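Local coordinates for TRAP dicarboxylate transporter, DctP subunit (Anaerococcus prevoti, PDB 4N91), which binds D-glucuronate, in both alpha and beta forms, and probably serves as the extracytoplasmic solute-binding component of a TRAP transport system, at residues A51-E54 and Y55-K59; R259-F262 and D263-F266. One frame throughout, in Å; residues are numbered along the deposited sequence.

Contact 1 (A51-E54 and Y55-K59)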
# COMPACT_ATOMS: atom_id res chain seq x y z
N ALA A 51 -9.55 -3.39 -15.97
CA ALA A 51 -9.32 -2.45 -17.09
C ALA A 51 -8.01 -2.76 -17.82
O ALA A 51 -7.93 -2.74 -19.06
CB ALA A 51 -9.33 -1.03 -16.58
N PHE A 52 -6.98 -3.08 -17.05
CA PHE A 52 -5.71 -3.58 -17.59
C PHE A 52 -5.93 -4.79 -18.51
O PHE A 52 -5.44 -4.82 -19.66
CB PHE A 52 -4.79 -3.94 -16.42
CG PHE A 52 -3.57 -4.74 -16.82
CD1 PHE A 52 -2.50 -4.13 -17.45
CD2 PHE A 52 -3.48 -6.09 -16.53
CE1 PHE A 52 -1.36 -4.86 -17.81
CE2 PHE A 52 -2.34 -6.82 -16.88
CZ PHE A 52 -1.29 -6.21 -17.53
N GLU A 53 -6.68 -5.78 -18.01
CA GLU A 53 -6.94 -6.99 -18.76
C GLU A 53 -7.66 -6.67 -20.06
O GLU A 53 -7.30 -7.16 -21.13
CB GLU A 53 -7.78 -7.95 -17.94
CG GLU A 53 -8.29 -9.14 -18.71
CD GLU A 53 -9.02 -10.12 -17.83
OE1 GLU A 53 -9.03 -9.91 -16.61
OE2 GLU A 53 -9.58 -11.10 -18.37
N GLU A 54 -8.68 -5.83 -19.97
CA GLU A 54 -9.45 -5.50 -21.16
C GLU A 54 -8.59 -4.72 -22.17
O GLU A 54 -8.65 -4.97 -23.39
CB GLU A 54 -10.67 -4.69 -20.76
CG GLU A 54 -11.61 -4.44 -21.95
CD GLU A 54 -12.84 -3.65 -21.57
OE1 GLU A 54 -12.92 -3.22 -20.40
OE2 GLU A 54 -13.72 -3.45 -22.44
N TYR A 55 -7.80 -3.78 -21.68
CA TYR A 55 -6.95 -3.01 -22.56
C TYR A 55 -6.00 -3.92 -23.33
O TYR A 55 -5.89 -3.83 -24.56
CB TYR A 55 -6.15 -1.95 -21.80
CG TYR A 55 -5.24 -1.17 -22.71
CD1 TYR A 55 -5.72 -0.09 -23.44
CD2 TYR A 55 -3.91 -1.54 -22.89
CE1 TYR A 55 -4.91 0.62 -24.29
CE2 TYR A 55 -3.09 -0.84 -23.75
CZ TYR A 55 -3.59 0.24 -24.45
OH TYR A 55 -2.78 0.93 -25.32
N VAL A 56 -5.30 -4.78 -22.61
CA VAL A 56 -4.27 -5.60 -23.24
C VAL A 56 -4.89 -6.62 -24.18
O VAL A 56 -4.42 -6.82 -25.29
CB VAL A 56 -3.37 -6.29 -22.19
CG1 VAL A 56 -2.45 -7.28 -22.87
CG2 VAL A 56 -2.59 -5.26 -21.41
N GLU A 57 -5.96 -7.28 -23.73
CA GLU A 57 -6.58 -8.31 -24.54
C GLU A 57 -7.23 -7.73 -25.80
O GLU A 57 -7.31 -8.41 -26.82
CB GLU A 57 -7.59 -9.10 -23.70
CG GLU A 57 -6.92 -9.94 -22.63
CD GLU A 57 -7.87 -10.86 -21.90
OE1 GLU A 57 -9.09 -10.83 -22.20
OE2 GLU A 57 -7.39 -11.62 -21.03
N ASP A 58 -7.70 -6.49 -25.73
CA ASP A 58 -8.26 -5.84 -26.90
C ASP A 58 -7.19 -5.65 -27.98
O ASP A 58 -7.50 -5.71 -29.17
CB ASP A 58 -8.87 -4.49 -26.55
CG ASP A 58 -10.26 -4.61 -25.92
OD1 ASP A 58 -10.85 -5.71 -25.96
OD2 ASP A 58 -10.76 -3.59 -25.40
N LYS A 59 -5.95 -5.40 -27.58
CA LYS A 59 -4.89 -5.17 -28.57
C LYS A 59 -4.19 -6.46 -28.99
O LYS A 59 -3.71 -6.57 -30.11
CB LYS A 59 -3.85 -4.18 -28.05
CG LYS A 59 -4.42 -2.89 -27.46
CD LYS A 59 -4.00 -1.64 -28.23
CE LYS A 59 -2.48 -1.49 -28.28
NZ LYS A 59 -2.01 -0.16 -28.78
O HOH W 1 -10.31 -12.78 -20.82
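Tyr55 and Ala51 face each other across one turn of alpha-helix, Tyr55 N donating to Ala51 O at 2.8 Å, and Val56 to Phe52, Glu57 to Glu53 and Asp58 to Glu54 follow in the same i to i+4 pattern. The first three bonds are fairly straight; the fourth bends to 149° at the hydrogen. These residues, about two and a half turns, belong to helix 44-60, the crossover helix of the beta-alpha-beta unit joining strands 31-36 and 64-69.

On the buried flank Phe52 and Val56 run alongside each other. CG2 of Val56 sits over one face of the Phe52 ring, a CH-pi contact 4.2 Å from its centroid. Both rest on Ile66 of strand 64-69 and on Phe262 of helix 256-290.

Glu53 and Glu57 bring like charges together, their carboxylate planes turned 64° apart. Glu57 CG lies anti to its carbonyl carbon, and this torsion (chi1 -68°) leans the extended chain over the preceding turn, its CD 3.6 Å from Glu53 CG. Elsewhere, Glu57 OE2 accepts from the backbone N of Ile66, which probably offsets part of the repulsion. A water lies between the pair, 2.7 Å from Glu57 OE1 and 3.1 Å from Glu53 OE2, and may link them.

Contact 2 (R259-F262 and D263-F266)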
# COMPACT_ATOMS: atom_id res chain seq x y z
N ARG A 259 5.52 -5.44 -25.27
CA ARG A 259 5.94 -4.66 -24.11
C ARG A 259 5.29 -3.29 -24.14
O ARG A 259 4.88 -2.77 -23.10
CB ARG A 259 7.46 -4.50 -24.09
CG ARG A 259 7.98 -3.62 -22.95
CD ARG A 259 7.64 -4.23 -21.59
NE ARG A 259 8.08 -3.38 -20.49
CZ ARG A 259 9.32 -3.34 -20.01
NH1 ARG A 259 10.27 -4.11 -20.54
NH2 ARG A 259 9.62 -2.53 -19.00
N LYS A 260 5.19 -2.69 -25.32
CA LYS A 260 4.59 -1.37 -25.41
C LYS A 260 3.12 -1.41 -24.97
O LYS A 260 2.64 -0.52 -24.27
CB LYS A 260 4.74 -0.81 -26.83
CG LYS A 260 6.15 -0.33 -27.07
CD LYS A 260 6.42 -0.05 -28.53
CE LYS A 260 7.72 0.70 -28.70
NZ LYS A 260 8.19 0.63 -30.10
N VAL A 261 2.43 -2.48 -25.35
CA VAL A 261 1.02 -2.63 -24.99
C VAL A 261 0.88 -2.88 -23.49
O VAL A 261 0.04 -2.27 -22.83
CB VAL A 261 0.34 -3.74 -25.79
CG1 VAL A 261 -1.06 -4.00 -25.24
CG2 VAL A 261 0.30 -3.37 -27.29
N PHE A 262 1.70 -3.76 -22.94
CA PHE A 262 1.65 -3.96 -21.49
C PHE A 262 1.94 -2.68 -20.73
O PHE A 262 1.28 -2.39 -19.72
CB PHE A 262 2.59 -5.09 -21.03
CG PHE A 262 1.98 -6.43 -21.15
CD1 PHE A 262 1.29 -6.98 -20.10
CD2 PHE A 262 2.08 -7.15 -22.33
CE1 PHE A 262 0.73 -8.23 -20.21
CE2 PHE A 262 1.51 -8.40 -22.44
CZ PHE A 262 0.83 -8.93 -21.40
N ASP A 263 2.92 -1.90 -21.19
CA ASP A 263 3.27 -0.65 -20.52
C ASP A 263 2.08 0.33 -20.54
O ASP A 263 1.78 0.97 -19.53
CB ASP A 263 4.51 -0.02 -21.16
CG ASP A 263 5.81 -0.78 -20.84
OD1 ASP A 263 5.78 -1.73 -20.02
OD2 ASP A 263 6.86 -0.43 -21.41
N GLU A 264 1.42 0.43 -21.68
CA GLU A 264 0.23 1.27 -21.81
C GLU A 264 -0.84 0.76 -20.86
O GLU A 264 -1.54 1.54 -20.19
CB GLU A 264 -0.28 1.26 -23.25
CG GLU A 264 0.60 1.98 -24.25
CD GLU A 264 0.21 1.70 -25.72
OE1 GLU A 264 -0.36 0.62 -26.01
OE2 GLU A 264 0.47 2.56 -26.59
N GLY A 265 -0.96 -0.56 -20.77
CA GLY A 265 -1.90 -1.16 -19.84
C GLY A 265 -1.64 -0.81 -18.40
O GLY A 265 -2.57 -0.61 -17.64
N PHE A 266 -0.36 -0.76 -18.00
CA PHE A 266 -0.03 -0.40 -16.63
C PHE A 266 -0.45 1.04 -16.34
O PHE A 266 -0.83 1.37 -15.22
CB PHE A 266 1.48 -0.55 -16.40
CG PHE A 266 2.00 -1.95 -16.52
CD1 PHE A 266 1.27 -3.04 -16.07
CD2 PHE A 266 3.26 -2.18 -17.08
CE1 PHE A 266 1.78 -4.34 -16.17
CE2 PHE A 266 3.76 -3.47 -17.17
CZ PHE A 266 3.02 -4.54 -16.75
O HOH W 2 7.28 -1.10 -17.40
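The guanidinium of Arg259 is approached at its edge by Asp263 OD1 and a water, both in its plane, while the Phe266 ring has Phe262 O over one face, 3.2 Å above the plane and displaced toward the rim. The Phe262 ring makes its edge-to-face contacts elsewhere, with Trp250 and Tyr64.

Two turns of helix 256-290 bring these groups together, with i to i+4 backbone bonds from Asp263 N to Arg259 O through to Phe266 N to Phe262 O. Along them, Arg259 and Asp263 form an i to i+4 salt bridge: Arg259 NE donates to Asp263 OD1 at 2.9 Å, with 154° at the hydrogen. OD1 is met on its syn side, somewhat out of the carboxylate plane, and the two planar groups stand almost perpendicular, at 89°. A bend at chi2 (62°) turns the arginine chain back toward the aspartate, bringing Arg259 CD within 3.5 Å of Asp263 OD1. The water completes a ring, accepting from Arg259 NH2 at 3.2 Å and donating to Asp263 OD1 at 3.1 Å.

Arg259 NH1 also pairs with Glu252, near the C-terminal end of helix 248-253. A leucine in place of Arg259 would probably leave the carboxylates of Asp263 and Glu252 without their shared positive mate and the water without its donor. The arginine thus shares its N-H groups among two acids and a water, and its charge ties this part of the helix to the preceding one.

Contacts 1 and 2 are short lengths, two turns or more, of different helices, 44-60 and 256-290, packed together with centres about 9 Å apart and away from the glucuronate pocket. Both are only partly buried, contact 2 more so, with four of eight touching residues buried against two of eight. Their buried aromatic flanks meet: the rings of Phe52 and Phe266 are nearly parallel (about 5°), and Phe52 CD1 lies 3.5 Å from Gly265 O. Nearer the surface, Tyr55 OH makes a probable hydrogen bond of 2.5 Å to Glu264 OE1, which Lys59 NZ also approaches. Contact 1 sets like-charged acids beside each other, Glu53 by Glu57 and Glu54 by Asp58, whereas contact 2 pairs acid with base.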